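Local coordinates for RagB/SusD family nutrient uptake outer membrane protein (Bacteroides thetaiotaomicron, PDB 7KV2) that probably binds beta-glucans at the outer membrane surface of a gut bacterium, as a SusD-family protein serving glycan uptake, at residues Trp59-Val70 against Ile108-Ser117. Residues are numbered along the deposited sequence; the frame is centred on the assembly and turned at random.
Sequences WPDWAFDEYNPV and IYGLWKCAYS
Glu-66 and Asn-68 show how a loop can satisfy the bare amide N-H groups that open a helix. Tyr-109 N, at the N-cap, donates to Glu-66 OE1 at 2.9 Å on its syn side, close to the carboxylate plane. Gly-110 N reaches Glu-66 OE1 at 3.1 Å, but from well above that plane. Next in line, Leu-111 N donates to Asn-68 OD1 at 2.8 Å, along a bent path (N-H...O 140°). The Glu-66 chain, with CG anti to its own carbonyl carbon (chi1 -70°) and extended beyond, carries the negative carboxylate to the positive end of the helix dipole, probably a favourable pairing. Gly-110 lets the loop come this close, since a CB on it would collide with Asn-68 OD1.

Further along the helix, Lys-113 sets CB over one face of the Phe-64 ring, 3.6 Å from its centroid in a CH-pi contact, and CD passes close to Phe-64 CG. Cys-114 SG meets the edge of that ring and packs 3.5 Å from Trp-59 CB, with Pro-60 and Ala-63 also against it.

Asn-68 ND2 donates to the anti lone pair of Glu-66 OE1, a third bond on that oxygen, and to Tyr-67 O. One water bridges Glu-66 OE2, Phe-64 O and Lys-113 NZ, joining the polar and aromatic halves. An alanine in place of Glu-66 would probably leave the Tyr-109 and Gly-110 amides without their shared acceptor. The type I' turn from Ala-63 to Glu-66 presents both Phe-64 and Glu-66 to the helix.

The loop between helices 43-53 and 70-75 is thereby fastened to the start of helix 110-130. Trp-157 of helix 137-162 packs on Pro-60 and Leu-111, helix 92-98 touches Ile-108, and Glu-502 of helix 500-505 hydrogen-bonds Tyr-109 OH.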
ATOM      1  N   TRP A  59      -5.900   5.072   8.801  1.00 19.45           N
ATOM      2  CA  TRP A  59      -7.112   5.880   8.501  1.00 19.47           C
ATOM      3  C   TRP A  59      -7.645   5.777   7.071  1.00 19.16           C
ATOM      4  O   TRP A  59      -8.864   5.787   6.935  1.00 19.01           O
ATOM      5  CB  TRP A  59      -6.810   7.361   8.809  1.00 20.49           C
ATOM      6  CG  TRP A  59      -6.726   7.657  10.274  1.00 20.08           C
ATOM      7  CD1 TRP A  59      -6.806   6.783  11.317  1.00 22.35           C
ATOM      8  CD2 TRP A  59      -6.497   8.963  10.859  1.00 22.53           C
ATOM      9  NE1 TRP A  59      -6.647   7.452  12.505  1.00 24.43           N
ATOM     10  CE2 TRP A  59      -6.448   8.787  12.257  1.00 24.29           C
ATOM     11  CE3 TRP A  59      -6.328  10.245  10.331  1.00 25.74           C
ATOM     12  CZ2 TRP A  59      -6.254   9.854  13.139  1.00 24.85           C
ATOM     13  CZ3 TRP A  59      -6.157  11.304  11.200  1.00 26.42           C
ATOM     14  CH2 TRP A  59      -6.124  11.107  12.581  1.00 26.35           C
ATOM     15  N   PRO A  60      -6.818   5.871   5.994  1.00 17.37           N
ATOM     16  CA  PRO A  60      -7.314   6.270   4.680  1.00 18.46           C
ATOM     17  C   PRO A  60      -8.345   5.352   4.025  1.00 16.49           C
ATOM     18  O   PRO A  60      -9.166   5.829   3.233  1.00 16.71           O
ATOM     19  CB  PRO A  60      -6.087   6.382   3.754  1.00 19.61           C
ATOM     20  CG  PRO A  60      -4.929   5.884   4.529  1.00 18.74           C
ATOM     21  CD  PRO A  60      -5.362   5.755   5.978  1.00 17.44           C
ATOM     22  N   ASP A  61      -8.393   4.089   4.442  1.00 16.99           N
ATOM     23  CA  ASP A  61      -9.425   3.150   3.944  1.00 18.22           C
ATOM     24  C   ASP A  61     -10.842   3.619   4.356  1.00 17.30           C
ATOM     25  O   ASP A  61     -11.830   3.285   3.646  1.00 17.38           O
ATOM     26  CB  ASP A  61      -9.098   1.728   4.413  1.00 18.29           C
ATOM     27  CG  ASP A  61      -9.123   1.560   5.922  1.00 21.46           C
ATOM     28  OD1 ASP A  61      -8.455   2.360   6.643  1.00 20.12           O
ATOM     29  OD2 ASP A  61      -9.751   0.575   6.364  1.00 23.93           O
ATOM     30  N   TRP A  62     -10.973   4.404   5.431  1.00 19.59           N
ATOM     31  CA  TRP A  62     -12.273   5.011   5.818  1.00 20.24           C
ATOM     32  C   TRP A  62     -12.017   6.173   6.778  1.00 21.19           C
ATOM     33  O   TRP A  62     -11.796   5.937   7.991  1.00 20.89           O
ATOM     34  CB  TRP A  62     -13.228   3.972   6.397  1.00 22.46           C
ATOM     35  CG  TRP A  62     -14.482   4.517   7.007  1.00 23.43           C
ATOM     36  CD1 TRP A  62     -14.879   4.341   8.299  1.00 26.64           C
ATOM     37  CD2 TRP A  62     -15.461   5.382   6.402  1.00 24.29           C
ATOM     38  NE1 TRP A  62     -16.048   5.003   8.536  1.00 28.25           N
ATOM     39  CE2 TRP A  62     -16.447   5.628   7.385  1.00 27.85           C
ATOM     40  CE3 TRP A  62     -15.617   5.952   5.132  1.00 26.45           C
ATOM     41  CZ2 TRP A  62     -17.549   6.449   7.152  1.00 26.87           C
ATOM     42  CZ3 TRP A  62     -16.705   6.759   4.892  1.00 28.36           C
ATOM     43  CH2 TRP A  62     -17.646   7.020   5.900  1.00 29.69           C
ATOM     44  N   ALA A  63     -12.030   7.400   6.243  1.00 22.41           N
ATOM     45  CA  ALA A  63     -11.721   8.607   7.025  1.00 20.11           C
ATOM     46  C   ALA A  63     -12.237   9.843   6.275  1.00 23.65           C
ATOM     47  O   ALA A  63     -12.227   9.850   5.013  1.00 21.34           O
ATOM     48  CB  ALA A  63     -10.225   8.684   7.257  1.00 20.31           C
ATOM     49  N   PHE A  64     -12.655  10.868   7.023  1.00 24.05           N
ATOM     50  CA  PHE A  64     -13.053  12.167   6.406  1.00 24.07           C
ATOM     51  C   PHE A  64     -14.145  11.909   5.374  1.00 23.32           C
ATOM     52  O   PHE A  64     -14.081  12.518   4.292  1.00 26.69           O
ATOM     53  CB  PHE A  64     -11.827  12.851   5.788  1.00 24.06           C
ATOM     54  CG  PHE A  64     -10.721  13.105   6.783  1.00 28.13           C
ATOM     55  CD1 PHE A  64     -10.865  14.086   7.769  1.00 28.52           C
ATOM     56  CD2 PHE A  64      -9.553  12.349   6.771  1.00 26.34           C
ATOM     57  CE1 PHE A  64      -9.882  14.277   8.732  1.00 29.47           C
ATOM     58  CE2 PHE A  64      -8.553  12.573   7.710  1.00 27.84           C
ATOM     59  CZ  PHE A  64      -8.715  13.539   8.689  1.00 28.42           C
ATOM     60  N   ASP A  65     -15.059  10.985   5.700  1.00 22.98           N
ATOM     61  CA  ASP A  65     -16.258  10.559   4.928  1.00 27.72           C
ATOM     62  C   ASP A  65     -15.898   9.996   3.547  1.00 26.75           C
ATOM     63  O   ASP A  65     -16.799   9.894   2.726  1.00 23.07           O
ATOM     64  CB  ASP A  65     -17.279  11.695   4.868  1.00 33.38           C
ATOM     65  CG  ASP A  65     -17.622  12.101   6.293  1.00 38.00           C
ATOM     66  OD1 ASP A  65     -18.140  11.237   7.029  1.00 45.38           O
ATOM     67  OD2 ASP A  65     -17.249  13.222   6.680  1.00 50.90           O
ATOM     68  N   GLU A  66     -14.675   9.494   3.365  1.00 24.19           N
ATOM     69  CA  GLU A  66     -14.251   8.832   2.118  1.00 20.97           C
ATOM     70  C   GLU A  66     -13.570   7.482   2.374  1.00 18.43           C
ATOM     71  O   GLU A  66     -12.966   7.305   3.414  1.00 19.62           O
ATOM     72  CB  GLU A  66     -13.216   9.682   1.408  1.00 25.12           C
ATOM     73  CG  GLU A  66     -13.848  10.926   0.851  1.00 28.32           C
ATOM     74  CD  GLU A  66     -12.915  11.816   0.081  1.00 26.02           C
ATOM     75  OE1 GLU A  66     -12.056  11.300  -0.647  1.00 23.36           O
ATOM     76  OE2 GLU A  66     -13.136  13.046   0.172  1.00 27.34           O
ATOM     77  N   TYR A  67     -13.693   6.592   1.397  1.00 19.50           N
ATOM     78  CA  TYR A  67     -12.916   5.322   1.270  1.00 17.74           C
ATOM     79  C   TYR A  67     -11.789   5.556   0.283  1.00 16.16           C
ATOM     80  O   TYR A  67     -12.062   5.678  -0.938  1.00 19.84           O
ATOM     81  CB  TYR A  67     -13.845   4.207   0.800  1.00 18.61           C
ATOM     82  CG  TYR A  67     -15.051   4.022   1.668  1.00 19.58           C
ATOM     83  CD1 TYR A  67     -15.000   3.251   2.813  1.00 20.73           C
ATOM     84  CD2 TYR A  67     -16.266   4.610   1.348  1.00 21.74           C
ATOM     85  CE1 TYR A  67     -16.097   3.089   3.630  1.00 22.17           C
ATOM     86  CE2 TYR A  67     -17.373   4.466   2.164  1.00 21.52           C
ATOM     87  CZ  TYR A  67     -17.299   3.678   3.294  1.00 24.21           C
ATOM     88  OH  TYR A  67     -18.365   3.486   4.137  1.00 29.31           O
ATOM     89  N   ASN A  68     -10.560   5.753   0.772  1.00 15.69           N
ATOM     90  CA  ASN A  68      -9.356   5.970  -0.068  1.00 16.04           C
ATOM     91  C   ASN A  68      -8.266   4.952   0.335  1.00 16.31           C
ATOM     92  O   ASN A  68      -7.126   5.327   0.591  1.00 16.12           O
ATOM     93  CB  ASN A  68      -8.787   7.385   0.073  1.00 16.55           C
ATOM     94  CG  ASN A  68      -9.610   8.566  -0.438  1.00 18.91           C
ATOM     95  OD1 ASN A  68      -9.141   9.695  -0.252  1.00 21.26           O
ATOM     96  ND2 ASN A  68     -10.786   8.352  -1.018  1.00 18.62           N
ATOM     97  N   PRO A  69      -8.548   3.624   0.351  1.00 15.16           N
ATOM     98  CA  PRO A  69      -7.537   2.641   0.713  1.00 15.78           C
ATOM     99  C   PRO A  69      -6.300   2.823  -0.179  1.00 15.13           C
ATOM    100  O   PRO A  69      -6.391   2.812  -1.433  1.00 15.68           O
ATOM    101  CB  PRO A  69      -8.255   1.279   0.512  1.00 16.73           C
ATOM    102  CG  PRO A  69      -9.356   1.584  -0.436  1.00 15.90           C
ATOM    103  CD  PRO A  69      -9.791   2.998  -0.116  1.00 16.66           C
ATOM    104  N   VAL A  70      -5.142   3.003   0.449  1.00 16.13           N
ATOM    105  CA  VAL A  70      -3.974   3.611  -0.219  1.00 16.61           C
ATOM    106  C   VAL A  70      -3.438   2.686  -1.322  1.00 16.79           C
ATOM    107  O   VAL A  70      -3.012   3.157  -2.337  1.00 19.30           O
ATOM    108  CB  VAL A  70      -2.923   4.054   0.799  1.00 19.77           C
ATOM    109  CG1 VAL A  70      -2.331   2.896   1.609  1.00 21.66           C
ATOM    110  CG2 VAL A  70      -1.812   4.823   0.096  1.00 20.17           C
ATOM    111  N   ILE A 108     -10.303  12.381  -5.041  1.00 23.14           N
ATOM    112  CA  ILE A 108     -10.166  11.827  -3.681  1.00 22.90           C
ATOM    113  C   ILE A 108      -9.513  12.918  -2.829  1.00 23.61           C
ATOM    114  O   ILE A 108      -8.692  13.714  -3.360  1.00 26.31           O
ATOM    115  CB  ILE A 108      -9.427  10.473  -3.685  1.00 20.72           C
ATOM    116  CG1 ILE A 108      -8.058  10.522  -4.346  1.00 21.96           C
ATOM    117  CG2 ILE A 108     -10.337   9.460  -4.332  1.00 18.89           C
ATOM    118  CD1 ILE A 108      -7.079   9.499  -3.797  1.00 22.92           C
ATOM    119  N   TYR A 109      -9.916  12.975  -1.579  1.00 23.24           N
ATOM    120  CA  TYR A 109      -9.470  14.019  -0.617  1.00 25.23           C
ATOM    121  C   TYR A 109      -9.123  13.393   0.748  1.00 23.69           C
ATOM    122  O   TYR A 109      -8.289  13.962   1.471  1.00 24.77           O
ATOM    123  CB  TYR A 109     -10.580  15.077  -0.585  1.00 26.76           C
ATOM    124  CG  TYR A 109     -10.223  16.433  -0.026  1.00 28.10           C
ATOM    125  CD1 TYR A 109      -8.926  16.770   0.322  1.00 27.73           C
ATOM    126  CD2 TYR A 109     -11.218  17.385   0.140  1.00 28.68           C
ATOM    127  CE1 TYR A 109      -8.633  18.017   0.858  1.00 29.09           C
ATOM    128  CE2 TYR A 109     -10.932  18.639   0.656  1.00 28.81           C
ATOM    129  CZ  TYR A 109      -9.640  18.949   1.023  1.00 29.38           C
ATOM    130  OH  TYR A 109      -9.323  20.188   1.522  1.00 34.25           O
ATOM    131  N   GLY A 110      -9.690  12.231   1.083  1.00 24.58           N
ATOM    132  CA  GLY A 110      -9.424  11.552   2.374  1.00 21.46           C
ATOM    133  C   GLY A 110      -7.937  11.301   2.583  1.00 20.45           C
ATOM    134  O   GLY A 110      -7.392  11.585   3.678  1.00 22.91           O
ATOM    135  N   LEU A 111      -7.261  10.814   1.557  1.00 19.81           N
ATOM    136  CA  LEU A 111      -5.860  10.364   1.683  1.00 20.34           C
ATOM    137  C   LEU A 111      -4.989  11.588   1.951  1.00 20.41           C
ATOM    138  O   LEU A 111      -4.063  11.515   2.724  1.00 21.19           O
ATOM    139  CB  LEU A 111      -5.443   9.637   0.391  1.00 20.41           C
ATOM    140  CG  LEU A 111      -3.976   9.214   0.314  1.00 19.92           C
ATOM    141  CD1 LEU A 111      -3.642   8.220   1.411  1.00 22.63           C
ATOM    142  CD2 LEU A 111      -3.654   8.605  -1.045  1.00 21.31           C
ATOM    143  N   TRP A 112      -5.276  12.688   1.263  1.00 21.30           N
ATOM    144  CA  TRP A 112      -4.582  13.981   1.476  1.00 21.33           C
ATOM    145  C   TRP A 112      -4.697  14.372   2.963  1.00 19.43           C
ATOM    146  O   TRP A 112      -3.691  14.646   3.579  1.00 21.49           O
ATOM    147  CB  TRP A 112      -5.221  14.996   0.524  1.00 22.79           C
ATOM    148  CG  TRP A 112      -4.689  16.390   0.684  1.00 24.93           C
ATOM    149  CD1 TRP A 112      -4.896  17.254   1.730  1.00 26.82           C
ATOM    150  CD2 TRP A 112      -3.850  17.072  -0.251  1.00 26.15           C
ATOM    151  NE1 TRP A 112      -4.215  18.429   1.506  1.00 25.57           N
ATOM    152  CE2 TRP A 112      -3.560  18.347   0.307  1.00 27.42           C
ATOM    153  CE3 TRP A 112      -3.300  16.742  -1.495  1.00 26.36           C
ATOM    154  CZ2 TRP A 112      -2.775  19.279  -0.366  1.00 28.04           C
ATOM    155  CZ3 TRP A 112      -2.504  17.659  -2.144  1.00 28.95           C
ATOM    156  CH2 TRP A 112      -2.257  18.918  -1.583  1.00 28.19           C
ATOM    157  N   LYS A 113      -5.894  14.339   3.516  1.00 21.95           N
ATOM    158  CA  LYS A 113      -6.184  14.767   4.903  1.00 25.14           C
ATOM    159  C   LYS A 113      -5.504  13.799   5.872  1.00 25.24           C
ATOM    160  O   LYS A 113      -4.940  14.264   6.856  1.00 21.88           O
ATOM    161  CB  LYS A 113      -7.682  14.829   5.164  1.00 24.10           C
ATOM    162  CG  LYS A 113      -8.407  15.953   4.429  1.00 27.16           C
ATOM    163  CD  LYS A 113      -9.908  15.881   4.584  1.00 26.30           C
ATOM    164  CE  LYS A 113     -10.658  16.895   3.729  1.00 29.01           C
ATOM    165  NZ  LYS A 113     -12.130  16.698   3.805  1.00 28.54           N
ATOM    166  N   CYS A 114      -5.466  12.496   5.553  1.00 23.60           N
ATOM    167  CA  CYS A 114      -4.752  11.515   6.406  1.00 21.99           C
ATOM    168  C   CYS A 114      -3.253  11.782   6.395  1.00 18.13           C
ATOM    169  O   CYS A 114      -2.624  11.708   7.481  1.00 21.86           O
ATOM    170  CB  CYS A 114      -5.050  10.077   5.983  1.00 20.45           C
ATOM    171  SG  CYS A 114      -6.777   9.607   6.129  1.00 22.32           S
ATOM    172  N   ALA A 115      -2.655  12.062   5.236  1.00 20.05           N
ATOM    173  CA  ALA A 115      -1.207  12.271   5.100  1.00 20.58           C
ATOM    174  C   ALA A 115      -0.807  13.476   5.945  1.00 22.80           C
ATOM    175  O   ALA A 115       0.185  13.386   6.735  1.00 20.30           O
ATOM    176  CB  ALA A 115      -0.857  12.494   3.663  1.00 20.36           C
ATOM    177  N   TYR A 116      -1.568  14.565   5.837  1.00 24.53           N
ATOM    178  CA  TYR A 116      -1.186  15.823   6.541  1.00 24.15           C
ATOM    179  C   TYR A 116      -1.514  15.698   8.027  1.00 25.04           C
ATOM    180  O   TYR A 116      -0.778  16.345   8.806  1.00 27.74           O
ATOM    181  CB  TYR A 116      -1.775  17.054   5.845  1.00 23.48           C
ATOM    182  CG  TYR A 116      -0.951  17.415   4.642  1.00 23.72           C
ATOM    183  CD1 TYR A 116       0.329  17.925   4.767  1.00 24.31           C
ATOM    184  CD2 TYR A 116      -1.419  17.187   3.361  1.00 25.17           C
ATOM    185  CE1 TYR A 116       1.113  18.213   3.662  1.00 22.56           C
ATOM    186  CE2 TYR A 116      -0.657  17.491   2.245  1.00 24.94           C
ATOM    187  CZ  TYR A 116       0.599  18.049   2.391  1.00 25.05           C
ATOM    188  OH  TYR A 116       1.373  18.290   1.292  1.00 25.19           O
ATOM    189  N   SER A 117      -2.508  14.896   8.437  1.00 25.04           N
ATOM    190  CA  SER A 117      -2.756  14.600   9.880  1.00 25.62           C
ATOM    191  C   SER A 117      -1.541  13.875  10.441  1.00 26.22           C
ATOM    192  O   SER A 117      -1.047  14.269  11.530  1.00 25.35           O
ATOM    193  CB  SER A 117      -4.013  13.813  10.133  1.00 27.00           C
ATOM    194  OG  SER A 117      -5.115  14.498   9.558  1.00 27.25           O
TER
HETATM  195  O   HOH W   1     -12.471  14.107   2.583  1.00 30.94           O